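Local coordinates for protein pyruvate kinase (Pyrobaculum aerophilum, PDB 3QTG) that catalyses the last step of glycolysis, the transfer of the phosphoryl group of phosphoenolpyruvate to ADP, giving pyruvate and ATP with the help of a divalent metal ion, at residues 84-89 against 119-124; 100-105 against 139-144; 130-135 against 151-156; 229-234 against 238-243. One frame throughout, in Å; residues are numbered along the deposited sequence.

Interaction 1: 84-89 against 119-124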
# COMPACT_ATOMS: atom_id res chain seq x y z
N PRO A 84 14.06 33.70 30.68
CA PRO A 84 15.27 34.32 31.22
C PRO A 84 16.11 34.97 30.11
O PRO A 84 15.92 34.71 28.92
CB PRO A 84 16.01 33.16 31.88
CG PRO A 84 15.51 31.91 31.18
CD PRO A 84 14.12 32.23 30.62
N SER A 85 17.01 35.87 30.49
CA SER A 85 17.87 36.50 29.52
C SER A 85 19.13 36.82 30.25
O SER A 85 19.12 36.92 31.50
CB SER A 85 17.23 37.80 29.02
OG SER A 85 17.02 38.69 30.12
N ILE A 86 20.22 36.97 29.50
CA ILE A 86 21.45 37.50 30.05
C ILE A 86 21.65 38.88 29.43
O ILE A 86 21.63 39.02 28.21
CB ILE A 86 22.66 36.56 29.78
CG1 ILE A 86 22.48 35.24 30.54
CG2 ILE A 86 23.97 37.26 30.17
CD1 ILE A 86 23.65 34.25 30.42
N ARG A 87 21.83 39.89 30.29
CA ARG A 87 21.95 41.26 29.81
C ARG A 87 23.22 41.92 30.31
O ARG A 87 23.73 41.56 31.36
CB ARG A 87 20.73 42.07 30.24
CG ARG A 87 19.48 41.61 29.51
CD ARG A 87 18.19 42.13 30.12
NE ARG A 87 17.08 41.61 29.32
CZ ARG A 87 16.62 42.16 28.20
NH1 ARG A 87 17.14 43.28 27.72
NH2 ARG A 87 15.62 41.58 27.55
N VAL A 88 23.75 42.86 29.53
CA VAL A 88 24.89 43.65 29.94
C VAL A 88 24.50 44.30 31.28
O VAL A 88 23.36 44.75 31.46
CB VAL A 88 25.25 44.71 28.88
CG1 VAL A 88 26.40 45.60 29.35
CG2 VAL A 88 25.58 44.07 27.53
N GLY A 89 25.45 44.34 32.22
CA GLY A 89 25.22 44.99 33.51
C GLY A 89 25.42 46.49 33.42
O GLY A 89 25.47 47.07 32.33
N ASN A 119 26.15 37.04 34.78
CA ASN A 119 25.64 35.67 34.84
C ASN A 119 26.70 34.67 34.44
O ASN A 119 27.19 34.70 33.30
CB ASN A 119 24.39 35.52 33.96
CG ASN A 119 23.50 34.41 34.45
OD1 ASN A 119 23.99 33.35 34.86
ND2 ASN A 119 22.18 34.64 34.46
N LYS A 120 27.06 33.78 35.38
CA LYS A 120 28.11 32.79 35.12
C LYS A 120 27.75 31.84 33.97
O LYS A 120 28.64 31.34 33.29
CB LYS A 120 28.47 31.97 36.36
CG LYS A 120 29.93 31.38 36.30
CD LYS A 120 30.09 30.23 37.29
CE LYS A 120 31.43 29.47 37.12
NZ LYS A 120 32.54 30.04 37.97
N ALA A 121 26.45 31.60 33.76
CA ALA A 121 26.00 30.73 32.67
C ALA A 121 26.50 31.20 31.30
O ALA A 121 26.70 30.37 30.40
CB ALA A 121 24.47 30.60 32.68
N PHE A 122 26.72 32.52 31.14
CA PHE A 122 27.32 33.06 29.91
C PHE A 122 28.74 32.49 29.77
O PHE A 122 29.13 32.01 28.71
CB PHE A 122 27.37 34.59 29.93
CG PHE A 122 28.08 35.21 28.71
CD1 PHE A 122 27.45 35.25 27.46
CD2 PHE A 122 29.36 35.72 28.82
CE1 PHE A 122 28.09 35.80 26.35
CE2 PHE A 122 30.02 36.28 27.73
CZ PHE A 122 29.37 36.32 26.47
N PHE A 123 29.49 32.54 30.86
CA PHE A 123 30.88 32.08 30.82
C PHE A 123 30.99 30.56 30.66
O PHE A 123 31.87 30.09 29.95
CB PHE A 123 31.70 32.69 31.98
CG PHE A 123 31.68 34.19 31.93
CD1 PHE A 123 32.61 34.88 31.15
CD2 PHE A 123 30.67 34.91 32.57
CE1 PHE A 123 32.56 36.28 31.05
CE2 PHE A 123 30.61 36.30 32.46
CZ PHE A 123 31.56 36.99 31.70
N SER A 124 30.06 29.80 31.26
CA SER A 124 30.02 28.35 31.05
C SER A 124 29.65 27.94 29.63
O SER A 124 30.06 26.89 29.18
CB SER A 124 29.04 27.70 32.02
OG SER A 124 29.40 28.03 33.35

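Interaction 2: 100-105 against 139-144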
# COMPACT_ATOMS: atom_id res chain seq x y z
N GLU A 100 38.41 45.60 17.02
CA GLU A 100 38.76 45.75 18.45
C GLU A 100 38.60 44.44 19.25
O GLU A 100 37.61 43.74 19.12
CB GLU A 100 37.90 46.84 19.10
CG GLU A 100 38.30 47.24 20.54
CD GLU A 100 37.51 48.43 21.10
OE1 GLU A 100 36.90 49.18 20.31
OE2 GLU A 100 37.51 48.62 22.34
N VAL A 101 39.60 44.12 20.08
CA VAL A 101 39.49 43.01 21.02
C VAL A 101 38.75 43.52 22.27
O VAL A 101 39.23 44.39 22.99
CB VAL A 101 40.87 42.39 21.34
CG1 VAL A 101 40.72 41.15 22.22
CG2 VAL A 101 41.63 42.03 20.04
N VAL A 102 37.55 42.98 22.48
CA VAL A 102 36.65 43.40 23.54
C VAL A 102 36.68 42.38 24.68
O VAL A 102 36.67 41.17 24.44
CB VAL A 102 35.19 43.57 22.98
CG1 VAL A 102 34.26 44.09 24.06
CG2 VAL A 102 35.17 44.54 21.78
N LYS A 103 36.71 42.86 25.90
CA LYS A 103 36.74 42.00 27.08
C LYS A 103 35.40 41.95 27.83
O LYS A 103 34.78 43.00 28.08
CB LYS A 103 37.87 42.42 28.03
CG LYS A 103 38.05 41.49 29.23
CD LYS A 103 39.52 41.23 29.51
CE LYS A 103 39.73 40.61 30.88
NZ LYS A 103 41.09 40.92 31.43
N PHE A 104 34.95 40.74 28.14
CA PHE A 104 33.76 40.52 28.97
C PHE A 104 34.20 39.92 30.29
O PHE A 104 35.02 39.00 30.32
CB PHE A 104 32.77 39.55 28.29
CG PHE A 104 32.27 40.01 26.94
CD1 PHE A 104 33.12 40.03 25.84
CD2 PHE A 104 30.94 40.40 26.79
CE1 PHE A 104 32.66 40.44 24.59
CE2 PHE A 104 30.45 40.82 25.57
CZ PHE A 104 31.31 40.84 24.44
N LYS A 105 33.65 40.43 31.39
CA LYS A 105 33.96 39.90 32.72
C LYS A 105 32.68 39.64 33.45
O LYS A 105 31.70 40.38 33.29
CB LYS A 105 34.85 40.85 33.56
CG LYS A 105 36.24 41.08 32.95
CD LYS A 105 37.11 42.06 33.74
CE LYS A 105 38.12 42.75 32.78
NZ LYS A 105 39.16 43.72 33.40
N LEU A 139 25.50 43.13 16.07
CA LEU A 139 26.88 43.22 16.51
C LEU A 139 27.32 41.81 16.80
O LEU A 139 26.78 41.16 17.70
CB LEU A 139 27.02 44.13 17.74
CG LEU A 139 28.42 44.45 18.31
CD1 LEU A 139 29.49 44.73 17.24
CD2 LEU A 139 28.35 45.62 19.33
N ARG A 140 28.25 41.31 16.00
CA ARG A 140 28.81 39.98 16.21
C ARG A 140 30.24 40.14 16.69
O ARG A 140 30.96 41.03 16.24
CB ARG A 140 28.78 39.16 14.93
CG ARG A 140 27.45 39.23 14.18
CD ARG A 140 27.55 38.64 12.78
NE ARG A 140 27.23 37.22 12.81
CZ ARG A 140 28.15 36.27 12.78
NH1 ARG A 140 29.41 36.62 12.69
NH2 ARG A 140 27.81 35.00 12.82
N LEU A 141 30.62 39.27 17.62
CA LEU A 141 31.98 39.28 18.15
C LEU A 141 32.49 37.85 18.16
O LEU A 141 31.83 36.95 18.67
CB LEU A 141 32.05 39.83 19.59
CG LEU A 141 31.45 41.08 20.28
CD1 LEU A 141 32.42 42.31 20.40
CD2 LEU A 141 30.03 41.47 19.85
N LYS A 142 33.69 37.66 17.62
CA LYS A 142 34.29 36.34 17.50
C LYS A 142 35.17 36.10 18.73
O LYS A 142 36.12 36.83 18.96
CB LYS A 142 35.18 36.30 16.25
CG LYS A 142 35.00 35.12 15.34
CD LYS A 142 34.94 33.78 16.03
CE LYS A 142 34.58 32.70 15.00
NZ LYS A 142 35.68 32.53 14.00
N VAL A 143 34.87 35.06 19.51
CA VAL A 143 35.63 34.74 20.73
C VAL A 143 37.04 34.16 20.46
O VAL A 143 37.21 33.12 19.83
CB VAL A 143 34.82 33.82 21.68
CG1 VAL A 143 35.59 33.52 22.97
CG2 VAL A 143 33.46 34.44 21.99
N THR A 144 38.05 34.85 20.99
CA THR A 144 39.45 34.55 20.71
C THR A 144 40.24 34.01 21.90
O THR A 144 41.34 33.47 21.74
CB THR A 144 40.16 35.80 20.17
OG1 THR A 144 39.99 36.88 21.10
CG2 THR A 144 39.61 36.19 18.80

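Interaction 3: 130-135 against 151-156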
# COMPACT_ATOMS: atom_id res chain seq x y z
N ASP A 130 33.38 30.70 19.25
CA ASP A 130 31.95 31.00 19.32
C ASP A 130 31.73 32.43 18.91
O ASP A 130 32.64 33.25 19.05
CB ASP A 130 31.40 30.83 20.74
CG ASP A 130 30.98 29.41 21.05
OD1 ASP A 130 30.62 28.67 20.09
OD2 ASP A 130 31.01 29.04 22.24
N VAL A 131 30.52 32.73 18.47
CA VAL A 131 30.12 34.08 18.08
C VAL A 131 29.06 34.62 19.05
O VAL A 131 28.02 33.98 19.31
CB VAL A 131 29.59 34.12 16.64
CG1 VAL A 131 29.12 35.52 16.26
CG2 VAL A 131 30.67 33.57 15.63
N ILE A 132 29.34 35.81 19.59
CA ILE A 132 28.50 36.46 20.56
C ILE A 132 27.62 37.47 19.82
O ILE A 132 28.12 38.22 19.00
CB ILE A 132 29.36 37.16 21.63
CG1 ILE A 132 30.05 36.12 22.52
CG2 ILE A 132 28.52 38.14 22.46
CD1 ILE A 132 31.22 36.70 23.23
N LEU A 133 26.33 37.48 20.12
CA LEU A 133 25.38 38.33 19.40
C LEU A 133 24.74 39.36 20.29
O LEU A 133 24.14 39.04 21.31
CB LEU A 133 24.27 37.48 18.75
CG LEU A 133 24.69 36.34 17.82
CD1 LEU A 133 23.46 35.47 17.50
CD2 LEU A 133 25.32 36.95 16.56
N MET A 134 24.83 40.60 19.86
CA MET A 134 24.31 41.72 20.60
C MET A 134 23.58 42.59 19.60
O MET A 134 23.82 42.50 18.40
CB MET A 134 25.46 42.51 21.20
CG MET A 134 26.46 41.62 21.93
SD MET A 134 26.96 42.31 23.49
CE MET A 134 28.63 42.73 23.10
N LEU A 135 22.69 43.43 20.10
CA LEU A 135 21.95 44.34 19.24
C LEU A 135 21.11 43.50 18.27
O LEU A 135 21.12 43.73 17.06
CB LEU A 135 22.94 45.30 18.53
CG LEU A 135 23.50 46.52 19.29
CD1 LEU A 135 23.60 46.34 20.81
CD2 LEU A 135 24.84 47.01 18.72
N ILE A 151 36.23 36.67 29.06
CA ILE A 151 36.24 36.35 27.65
C ILE A 151 36.82 37.53 26.88
O ILE A 151 36.58 38.68 27.22
CB ILE A 151 34.77 36.02 27.20
CG1 ILE A 151 34.52 34.52 27.30
CG2 ILE A 151 34.42 36.55 25.81
CD1 ILE A 151 33.20 34.21 28.02
N GLU A 152 37.61 37.24 25.85
CA GLU A 152 37.95 38.23 24.85
C GLU A 152 37.32 37.84 23.51
O GLU A 152 37.29 36.66 23.16
CB GLU A 152 39.48 38.35 24.73
CG GLU A 152 40.15 38.98 26.00
CD GLU A 152 41.67 38.89 25.97
OE1 GLU A 152 42.23 38.02 25.24
OE2 GLU A 152 42.32 39.70 26.68
N ALA A 153 36.85 38.84 22.77
CA ALA A 153 36.22 38.61 21.48
C ALA A 153 36.48 39.77 20.51
O ALA A 153 36.58 40.92 20.93
CB ALA A 153 34.73 38.37 21.67
N VAL A 154 36.61 39.48 19.23
CA VAL A 154 36.91 40.51 18.24
C VAL A 154 35.62 40.94 17.58
O VAL A 154 34.88 40.10 17.05
CB VAL A 154 37.92 40.01 17.15
CG1 VAL A 154 38.04 41.00 15.99
CG2 VAL A 154 39.28 39.74 17.76
N ALA A 155 35.35 42.25 17.60
CA ALA A 155 34.18 42.81 16.99
C ALA A 155 34.31 42.75 15.45
O ALA A 155 35.33 43.14 14.88
CB ALA A 155 33.99 44.22 17.44
N GLU A 156 33.27 42.21 14.81
CA GLU A 156 33.22 42.07 13.37
C GLU A 156 32.73 43.36 12.72
O GLU A 156 32.90 43.55 11.53
CB GLU A 156 32.37 40.86 12.98
CG GLU A 156 32.97 39.56 13.47
CD GLU A 156 32.12 38.32 13.16
OE1 GLU A 156 31.20 38.38 12.31
OE2 GLU A 156 32.40 37.27 13.78

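Interaction 4: 229-234 against 238-243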
# COMPACT_ATOMS: atom_id res chain seq x y z
N VAL A 229 4.77 25.60 24.07
CA VAL A 229 6.22 25.55 24.20
C VAL A 229 6.88 26.02 22.91
O VAL A 229 6.75 25.40 21.86
CB VAL A 229 6.72 24.15 24.57
CG1 VAL A 229 8.28 24.09 24.60
CG2 VAL A 229 6.10 23.70 25.92
N LYS A 230 7.60 27.14 23.01
CA LYS A 230 8.34 27.69 21.88
C LYS A 230 9.64 26.95 21.67
O LYS A 230 10.35 26.66 22.63
CB LYS A 230 8.61 29.18 22.08
CG LYS A 230 7.35 29.95 22.39
CD LYS A 230 7.30 31.29 21.67
CE LYS A 230 8.30 32.27 22.24
NZ LYS A 230 7.90 32.67 23.60
N ILE A 231 9.92 26.61 20.42
CA ILE A 231 11.19 25.99 20.06
C ILE A 231 12.04 27.12 19.46
O ILE A 231 11.77 27.60 18.35
CB ILE A 231 10.98 24.79 19.11
CG1 ILE A 231 9.90 23.84 19.66
CG2 ILE A 231 12.29 24.06 18.86
CD1 ILE A 231 10.27 23.07 20.94
N GLU A 232 13.04 27.54 20.23
CA GLU A 232 13.76 28.80 20.01
C GLU A 232 15.26 28.59 19.83
O GLU A 232 15.96 29.49 19.37
CB GLU A 232 13.55 29.76 21.19
CG GLU A 232 12.24 30.49 21.22
CD GLU A 232 11.87 30.99 22.61
OE1 GLU A 232 11.57 32.18 22.77
OE2 GLU A 232 11.89 30.18 23.56
N THR A 233 15.76 27.42 20.19
CA THR A 233 17.21 27.23 20.23
C THR A 233 17.64 25.88 19.73
O THR A 233 16.84 24.94 19.62
CB THR A 233 17.76 27.33 21.66
OG1 THR A 233 17.31 26.21 22.43
CG2 THR A 233 17.36 28.66 22.34
N LYS A 234 18.93 25.77 19.47
CA LYS A 234 19.55 24.51 19.10
C LYS A 234 19.30 23.41 20.15
O LYS A 234 19.08 22.25 19.81
CB LYS A 234 21.04 24.75 18.87
CG LYS A 234 21.74 23.72 18.05
CD LYS A 234 23.04 24.30 17.48
CE LYS A 234 22.92 24.56 15.99
NZ LYS A 234 24.16 25.18 15.43
N ASN A 238 17.61 19.83 19.60
CA ASN A 238 18.24 18.53 19.93
C ASN A 238 17.45 17.67 20.93
O ASN A 238 17.68 16.47 21.03
CB ASN A 238 19.69 18.72 20.40
CG ASN A 238 20.54 19.50 19.39
OD1 ASN A 238 20.41 19.35 18.16
ND2 ASN A 238 21.41 20.35 19.92
N ASN A 239 16.53 18.29 21.67
CA ASN A 239 15.64 17.61 22.63
C ASN A 239 14.15 17.66 22.18
O ASN A 239 13.22 17.65 23.01
CB ASN A 239 15.81 18.25 24.02
CG ASN A 239 15.37 17.33 25.15
OD1 ASN A 239 15.50 16.10 25.07
ND2 ASN A 239 14.85 17.92 26.22
N LEU A 240 13.94 17.68 20.87
CA LEU A 240 12.60 17.88 20.29
C LEU A 240 11.58 16.78 20.63
O LEU A 240 10.47 17.09 21.06
CB LEU A 240 12.71 18.07 18.77
CG LEU A 240 11.52 18.66 18.02
CD1 LEU A 240 11.12 20.01 18.59
CD2 LEU A 240 11.90 18.78 16.56
N GLU A 241 11.99 15.52 20.45
CA GLU A 241 11.16 14.36 20.80
C GLU A 241 10.46 14.49 22.16
O GLU A 241 9.22 14.41 22.25
CB GLU A 241 12.00 13.08 20.78
CG GLU A 241 12.47 12.65 19.39
CD GLU A 241 11.36 12.02 18.57
OE1 GLU A 241 10.67 11.12 19.10
OE2 GLU A 241 11.18 12.39 17.38
N GLU A 242 11.27 14.72 23.19
CA GLU A 242 10.77 14.81 24.57
C GLU A 242 10.04 16.11 24.86
O GLU A 242 9.04 16.11 25.57
CB GLU A 242 11.91 14.61 25.58
CG GLU A 242 12.59 13.22 25.45
CD GLU A 242 11.70 12.08 25.95
OE1 GLU A 242 11.74 11.79 27.17
OE2 GLU A 242 10.96 11.46 25.13
N LEU A 243 10.53 17.21 24.29
CA LEU A 243 9.89 18.50 24.48
C LEU A 243 8.50 18.55 23.85
O LEU A 243 7.58 19.12 24.43
CB LEU A 243 10.75 19.64 23.91
CG LEU A 243 11.81 20.26 24.82
CD1 LEU A 243 12.51 21.38 24.08
CD2 LEU A 243 11.20 20.80 26.10

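Interaction 1: 84-89 against 119-124
I86 meets the first turn of helix 120-125 where an extended run, 84-89, passes the helix start, the CA atoms of I86 and N119 coming within 6.6 Å. This is the B domain of pyruvate kinase, the small beta-domain inserted after the third strand of the TIM barrel, and 84-89 is the chain that leads into it. The contact is carried by one side chain. I86 has CG1 beside its backbone N (chi1 -65°) and a straight chain beyond, which sends CD1 in against the helix, 3.8 Å from CB of F122. The side chains of I86 and N119 cross at about a right angle, with I86 CG1 3.9 Å from N119 CB. N119 is the N-cap: its OD1 accepts from A121 N at 3.2 Å, with the donor tilted 29° from the carbonyl plane. With N119 cut back to an alanine the amide is gone, and A121 N is likely to be left without its capping acceptor and I86 CG1 without that neighbour. I86 also packs on V117, Y174 and I176, while R87, which probably binds ATP, hydrogen-bonds G164 O through NH1. The tip of I86, CD1, lies 3.6 Å from the backbone N of F122.

Interaction 2: 100-105 against 139-144
V102 and F104 both reach the side chain of L141, and they use different parts of it. CG2 of V102 touches CD1 of L141 at 3.8 Å, the two side chains crossing at about a right angle. F104 comes in by the end of its ring: CZ is 4.2 Å from CG of L141, and that branch point sits at the ring edge, near its plane, rather than over a face. L141 is turned with CG beside its own backbone N (chi1 -47°), which sets CG before F104 CZ, and a chi2 of -98°, off the staggered values, swings CD1 to V102. At the margin, CG1 of V101 comes to 4.5 Å from OG1 of T144, a loose approach. Strands 101-105 and 139-144 are not hydrogen-bonded neighbours: their axes pass 8.5 Å apart with 82° between their directions. Both belong to the mixed sheet of the pyruvate kinase B domain, where strand 150-155 runs between them. That middle strand sets the spacing, since V102 bonds through its backbone to A153, and F104 to I151. Its side chains pack here too: L141 rests on A153 and A155, F104 on I151. M134 of strand 131-134 packs against both F104 and L141, while I115 lies against V102 and F104.

Interaction 3: 130-135 against 151-156
I132 carries this contact, reaching over strand 139-146, the neighbour of both its own strand and 150-155, to meet I151 and A153. Its CB does not aim straight at the other strand. CG1, set beside the backbone N with chi1 -70°, begins the turn in that direction, while CG2 stands anti to the backbone N and plays no part across the contact. From CG1 the chain runs on nearly extended, chi2 160°, and delivers CD1 against two neighbours on the same strand: CG2 of I151 at 4.1 Å and CB of A153 at 4.2 Å. The small A153, two residues along from I151, presents its methyl to the same tip. Farther along, CG1 of V131 approaches OE2 of E156 at 4.5 Å, a marginal contact; the carboxylate of E156 has its main partner in R140, a salt bridge through OE1. The backbone of I132 bonds to L141 of the intervening strand, and V143 packs on its side chain. I132, I151 and A153, joined across strand 139-146 with F122 of helix 120-125 packed on I132 and I151, belong to the apolar core of the small beta-barrel B domain of pyruvate kinase.

Interaction 4: 229-234 against 238-243
I231 and L240 meet at about a right angle, methyl against methyl, with CD1 of I231 4.0 Å from CD1 of L240. L243, one helical turn on, brings its own CD1 to 4.2 Å from the same I231 methyl, so the one isoleucine tip meets both leucines, from directions about a right angle apart. Both bends in I231, CG1 beside the backbone N (chi1 -50°) and a folded chi2 of -69°, bring CD1 within reach of both leucines. I231 ends strand 226-231 of the TIM barrel, and the contact joins the outer side of that strand to helix 240-245, which follows it after the short helix 234-238. I273 of helix 266-279 packs on both I231 and L240, extending the apolar layer between barrel strands and surrounding helices. K230, on the strand and probably the transition-state stabiliser, points the other way, and E232, a likely magnesium ligand just past the strand end, joins it on the active-site side, where NZ of K230 forms a salt bridge with D80. At the short helix, K234 and N238 cross obliquely, CG of K234 lying 3.9 Å from ND2 of N238. The backbone joins them more firmly: N238 N donates to K234 O at 2.8 Å, with an N-H...O angle of 155°, closing a turn of helix 234-238.

Interactions 1, 2 and 3 belong to the B domain and lie on one side of the chain's centre, whereas interaction 4 sits in the TIM barrel, its centre about 21 Å from that of interaction 1. Interactions 2 and 3, with centres about 4 Å apart, interleave in one mixed sheet, their segments alternating along the sequence; a probable hydrogen bond joins V154 N to K142 O at 2.7 Å. Helix 120-125 ties interaction 1 to both: F123 packs on K105 and I151. Interaction 4 comes last in the chain and touches none of the others. R87, which probably binds ATP, lies on the chain leading into the B domain, while K230 and E232 stand in the barrel, consistent with an active site between the two.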